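Dihydrodipicolinate synthase (PDB 4XKY) probably acts as a Schiff-base-forming lyase of the DapA family, whose members include dihydrodipicolinate synthase and N-acetylneuraminate lyase. Local coordinates at residues A[184-196]-A[205-219]. Sequence-based numbering, arbitrary orientation. Where two conformers were deposited one is given.
Sequences PDFSMLVGPEEIM and HGGVNGGANMFPELY. With ACT (acetate ion), chain E.
Strands 187-190 and 206-207 are parallel neighbours in the barrel sheet, joined by a beta-alpha-beta crossover through helix 196-201. Val190 N donates to Gly206 O (3.1 Å), and Val190 O accepts from Val208 N (2.9 Å). At the start of the pair, His205 lies along the backbone of 184-188. His205 ND1 accepts a fairly straight bond from Met188 N (3.1 Å, 161°), with the donor tilted out of the ring plane. His205 N returns a bond to Met188 O, while NE2 reaches Pro184 O only weakly. A leucine in place of His205 would probably leave Met188 N without its acceptor. Leu189 CD2 lies 3.5 Å from Gly206 CA, where a side chain would clash.

Beyond the strands, Asn209 ND2 donates to Gly191 O (2.9 Å), the acceptor lying in its amide plane. Its OD1, buried without a polar partner, faces Met196 CG. Glu193 CG sits between backbone N and carbonyl carbon (chi1 64°), and the carboxylate reaches segment 210-214. Glu193 OE2 accepts from Gly211 N (2.8 Å) on its syn side. Glu193 OE1 has a hydrogen bond with Tyr249 OH and a weak one from Tyr219 OH (2.8 Å). Val208, a predicted pyruvate-binding residue, packs on Leu189 and lies close to Lys164, the predicted Schiff-base lysine. Such strand ends bordering the active site are typical of the TIM barrel of DapA-family lyases.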
loop_
_atom_site.group_PDB
_atom_site.type_symbol
_atom_site.label_atom_id
_atom_site.label_comp_id
_atom_site.label_asym_id
_atom_site.label_seq_id
_atom_site.Cartn_x
_atom_site.Cartn_y
_atom_site.Cartn_z
ATOM N N PRO A 184 -9.798 12.485 31.279
ATOM C CA PRO A 184 -8.393 12.456 31.711
ATOM C C PRO A 184 -7.920 11.113 32.309
ATOM O O PRO A 184 -6.723 10.816 32.305
ATOM C CB PRO A 184 -8.331 13.573 32.765
ATOM C CG PRO A 184 -9.723 13.676 33.294
ATOM C CD PRO A 184 -10.627 13.356 32.137
ATOM N N ASP A 185 -8.856 10.320 32.819
ATOM C CA ASP A 185 -8.549 9.005 33.402
ATOM C C ASP A 185 -8.147 7.906 32.399
ATOM O O ASP A 185 -7.650 6.862 32.812
ATOM C CB ASP A 185 -9.761 8.479 34.177
ATOM C CG ASP A 185 -9.965 9.166 35.510
ATOM O OD1 ASP A 185 -9.101 9.962 35.947
ATOM O OD2 ASP A 185 -11.011 8.879 36.127
ATOM N N PHE A 186 -8.410 8.135 31.115
ATOM C CA PHE A 186 -8.186 7.169 30.037
ATOM C C PHE A 186 -6.762 7.288 29.592
ATOM O O PHE A 186 -6.333 8.361 29.198
ATOM C CB PHE A 186 -9.109 7.502 28.861
ATOM C CG PHE A 186 -9.035 6.535 27.699
ATOM C CD1 PHE A 186 -9.786 5.361 27.695
ATOM C CD2 PHE A 186 -8.277 6.835 26.584
ATOM C CE1 PHE A 186 -9.746 4.495 26.614
ATOM C CE2 PHE A 186 -8.240 5.979 25.488
ATOM C CZ PHE A 186 -8.977 4.805 25.506
ATOM N N SER A 187 -6.031 6.184 29.650
ATOM C CA SER A 187 -4.585 6.247 29.563
ATOM C C SER A 187 -4.214 6.284 28.076
ATOM O O SER A 187 -4.681 5.460 27.289
ATOM C CB SER A 187 -3.962 5.072 30.324
ATOM O OG SER A 187 -2.567 5.036 30.136
ATOM N N MET A 188 -3.438 7.295 27.696
ATOM C CA MET A 188 -2.992 7.504 26.312
ATOM C C MET A 188 -1.472 7.303 26.239
ATOM O O MET A 188 -0.700 8.128 26.760
ATOM C CB MET A 188 -3.343 8.909 25.812
ATOM C CG MET A 188 -4.837 9.213 25.673
ATOM S SD MET A 188 -5.536 8.376 24.241
ATOM C CE MET A 188 -4.773 9.345 22.944
ATOM N N LEU A 189 -1.067 6.224 25.569
ATOM C CA LEU A 189 0.328 5.791 25.505
ATOM C C LEU A 189 0.899 5.752 24.082
ATOM O O LEU A 189 0.191 5.442 23.114
ATOM C CB LEU A 189 0.457 4.409 26.141
ATOM C CG LEU A 189 -0.156 4.247 27.533
ATOM C CD1 LEU A 189 -0.221 2.769 27.916
ATOM C CD2 LEU A 189 0.606 5.054 28.578
ATOM N N VAL A 190 2.179 6.099 23.946
ATOM C CA VAL A 190 2.867 6.049 22.647
ATOM C C VAL A 190 3.976 5.006 22.687
ATOM O O VAL A 190 4.777 4.969 23.618
ATOM C CB VAL A 190 3.485 7.406 22.256
ATOM C CG1 VAL A 190 2.419 8.340 21.700
ATOM C CG2 VAL A 190 4.180 8.033 23.451
ATOM N N GLY A 191 4.018 4.170 21.658
ATOM C CA GLY A 191 4.970 3.065 21.574
ATOM C C GLY A 191 6.360 3.535 21.226
ATOM O O GLY A 191 7.301 3.297 21.981
ATOM N N PRO A 192 6.503 4.205 20.077
ATOM C CA PRO A 192 7.833 4.486 19.579
ATOM C C PRO A 192 8.580 5.457 20.449
ATOM O O PRO A 192 8.082 6.548 20.706
ATOM C CB PRO A 192 7.568 5.082 18.196
ATOM C CG PRO A 192 6.291 4.451 17.795
ATOM C CD PRO A 192 5.484 4.454 19.049
ATOM N N GLU A 193 9.777 5.062 20.887
ATOM C CA GLU A 193 10.494 5.826 21.902
ATOM C C GLU A 193 11.019 7.154 21.398
ATOM O O GLU A 193 11.218 8.064 22.197
ATOM C CB GLU A 193 11.621 4.999 22.558
ATOM C CG GLU A 193 12.766 4.562 21.647
ATOM C CD GLU A 193 13.374 3.219 22.053
ATOM O OE1 GLU A 193 14.614 3.092 22.071
ATOM O OE2 GLU A 193 12.610 2.280 22.351
ATOM N N GLU A 194 11.234 7.269 20.081
ATOM C CA GLU A 194 11.796 8.486 19.509
ATOM C C GLU A 194 10.856 9.710 19.687
ATOM O O GLU A 194 11.296 10.844 19.656
ATOM C CB GLU A 194 12.157 8.255 18.037
ATOM C CG GLU A 194 13.236 7.174 17.826
ATOM C CD GLU A 194 12.674 5.782 17.646
ATOM O OE1 GLU A 194 11.468 5.549 17.957
ATOM O OE2 GLU A 194 13.447 4.925 17.166
ATOM N N ILE A 195 9.569 9.468 19.923
ATOM C CA ILE A 195 8.596 10.551 20.044
ATOM C C ILE A 195 7.876 10.564 21.399
ATOM O O ILE A 195 6.833 11.218 21.550
ATOM C CB ILE A 195 7.538 10.466 18.932
ATOM C CG1 ILE A 195 6.855 9.091 18.920
ATOM C CG2 ILE A 195 8.176 10.802 17.606
ATOM C CD1 ILE A 195 5.594 9.025 18.074
ATOM N N MET A 196 8.429 9.840 22.364
ATOM C CA MET A 196 7.864 9.801 23.706
ATOM C C MET A 196 7.954 11.164 24.351
ATOM O O MET A 196 6.982 11.637 24.941
ATOM C CB MET A 196 8.607 8.784 24.575
ATOM C CG MET A 196 8.079 8.610 25.992
ATOM S SD MET A 196 8.973 9.616 27.216
ATOM C CE MET A 196 10.580 8.833 27.275
ATOM N N HIS A 205 0.219 10.157 28.459
ATOM C CA HIS A 205 0.469 9.597 29.809
ATOM C C HIS A 205 1.737 8.771 29.983
ATOM O O HIS A 205 2.277 8.689 31.099
ATOM C CB HIS A 205 -0.706 8.749 30.258
ATOM C CG HIS A 205 -1.956 9.540 30.453
ATOM N ND1 HIS A 205 -2.880 9.727 29.451
ATOM C CD2 HIS A 205 -2.404 10.244 31.518
ATOM C CE1 HIS A 205 -3.862 10.485 29.896
ATOM N NE2 HIS A 205 -3.599 10.806 31.151
ATOM N N GLY A 206 2.179 8.124 28.907
ATOM C CA GLY A 206 3.342 7.255 28.967
ATOM C C GLY A 206 3.884 6.756 27.646
ATOM O O GLY A 206 3.383 7.085 26.570
ATOM N N GLY A 207 4.930 5.947 27.759
ATOM C CA GLY A 207 5.699 5.459 26.614
ATOM C C GLY A 207 5.883 3.968 26.801
ATOM O O GLY A 207 6.366 3.539 27.830
ATOM N N VAL A 208 5.486 3.181 25.816
ATOM C CA VAL A 208 5.690 1.749 25.863
ATOM C C VAL A 208 6.961 1.536 25.047
ATOM O O VAL A 208 6.913 1.150 23.883
ATOM C CB VAL A 208 4.484 0.981 25.299
ATOM C CG1 VAL A 208 4.713 -0.530 25.358
ATOM C CG2 VAL A 208 3.216 1.342 26.058
ATOM N N ASN A 209 8.103 1.835 25.669
ATOM C CA ASN A 209 9.357 1.971 24.947
ATOM C C ASN A 209 10.327 0.792 25.100
ATOM O O ASN A 209 10.842 0.526 26.187
ATOM C CB ASN A 209 10.090 3.224 25.386
ATOM C CG ASN A 209 9.239 4.481 25.344
ATOM O OD1 ASN A 209 9.436 5.364 26.178
ATOM N ND2 ASN A 209 8.367 4.613 24.364
ATOM N N GLY A 210 10.614 0.141 23.983
ATOM C CA GLY A 210 11.455 -1.039 23.967
ATOM C C GLY A 210 12.868 -0.852 24.469
ATOM O O GLY A 210 13.457 -1.787 25.033
ATOM N N GLY A 211 13.426 0.333 24.234
ATOM C CA GLY A 211 14.768 0.652 24.687
ATOM C C GLY A 211 14.867 0.603 26.204
ATOM O O GLY A 211 15.966 0.492 26.763
ATOM N N ALA A 212 13.722 0.678 26.879
ATOM C CA ALA A 212 13.735 0.631 28.345
ATOM C C ALA A 212 14.115 -0.770 28.847
ATOM O O ALA A 212 14.492 -0.921 30.008
ATOM C CB ALA A 212 12.408 1.094 28.934
ATOM N N ASN A 213 14.009 -1.792 27.997
ATOM C CA ASN A 213 14.582 -3.098 28.341
ATOM C C ASN A 213 16.080 -2.949 28.723
ATOM O O ASN A 213 16.553 -3.605 29.633
ATOM C CB ASN A 213 14.439 -4.107 27.192
ATOM C CG ASN A 213 13.010 -4.698 27.053
ATOM O OD1 ASN A 213 12.677 -5.683 27.687
ATOM N ND2 ASN A 213 12.210 -4.136 26.170
ATOM N N MET A 214 16.819 -2.102 28.006
ATOM C CA MET A 214 18.271 -1.982 28.189
ATOM C C MET A 214 18.594 -0.960 29.280
ATOM O O MET A 214 19.406 -1.243 30.154
ATOM C CB MET A 214 18.989 -1.513 26.910
ATOM C CG MET A 214 18.871 -2.405 25.673
ATOM S SD MET A 214 19.706 -1.683 24.236
ATOM C CE MET A 214 18.590 -0.384 23.724
ATOM N N PHE A 215 17.948 0.212 29.208
ATOM C CA PHE A 215 18.301 1.394 30.019
ATOM C C PHE A 215 17.045 2.014 30.606
ATOM O O PHE A 215 16.635 3.082 30.183
ATOM C CB PHE A 215 19.029 2.456 29.160
ATOM C CG PHE A 215 20.211 1.910 28.404
ATOM C CD1 PHE A 215 21.289 1.371 29.089
ATOM C CD2 PHE A 215 20.240 1.935 27.016
ATOM C CE1 PHE A 215 22.370 0.853 28.406
ATOM C CE2 PHE A 215 21.298 1.407 26.327
ATOM C CZ PHE A 215 22.372 0.870 27.023
ATOM N N PRO A 216 16.413 1.336 31.574
ATOM C CA PRO A 216 15.141 1.849 32.105
ATOM C C PRO A 216 15.286 3.246 32.705
ATOM O O PRO A 216 14.411 4.091 32.529
ATOM C CB PRO A 216 14.769 0.838 33.197
ATOM C CG PRO A 216 15.982 -0.017 33.390
ATOM C CD PRO A 216 16.735 0.006 32.106
ATOM N N GLU A 217 16.397 3.502 33.381
ATOM C CA GLU A 217 16.575 4.801 34.038
ATOM C C GLU A 217 16.615 5.964 33.080
ATOM O O GLU A 217 16.101 7.029 33.391
ATOM C CB GLU A 217 17.839 4.817 34.897
ATOM C CG GLU A 217 17.682 3.882 36.077
ATOM C CD GLU A 217 18.882 3.822 36.996
ATOM O OE1 GLU A 217 19.905 4.498 36.723
ATOM O OE2 GLU A 217 18.786 3.090 38.006
ATOM N N LEU A 218 17.281 5.779 31.944
ATOM C CA LEU A 218 17.322 6.815 30.935
ATOM C C LEU A 218 15.900 7.166 30.491
ATOM O O LEU A 218 15.571 8.337 30.373
ATOM C CB LEU A 218 18.156 6.378 29.727
ATOM C CG LEU A 218 17.909 7.164 28.431
ATOM C CD1 LEU A 218 18.381 8.601 28.557
ATOM C CD2 LEU A 218 18.627 6.503 27.269
ATOM N N TYR A 219 15.053 6.169 30.237
ATOM C CA TYR A 219 13.740 6.487 29.690
ATOM C C TYR A 219 12.822 7.073 30.758
ATOM O O TYR A 219 12.001 7.940 30.464
ATOM C CB TYR A 219 13.114 5.268 29.027
ATOM C CG TYR A 219 13.866 4.895 27.791
ATOM C CD1 TYR A 219 13.487 5.375 26.549
ATOM C CD2 TYR A 219 14.996 4.127 27.872
ATOM C CE1 TYR A 219 14.201 5.058 25.416
ATOM C CE2 TYR A 219 15.722 3.809 26.740
ATOM C CZ TYR A 219 15.316 4.282 25.518
ATOM O OH TYR A 219 16.027 3.957 24.388
HETATM C C ACT E . 19.989 2.589 32.853
HETATM O O ACT E . 19.100 1.820 33.299
HETATM O OXT ACT E . 19.699 3.612 32.202
HETATM C CH3 ACT E . 21.454 2.309 33.090
#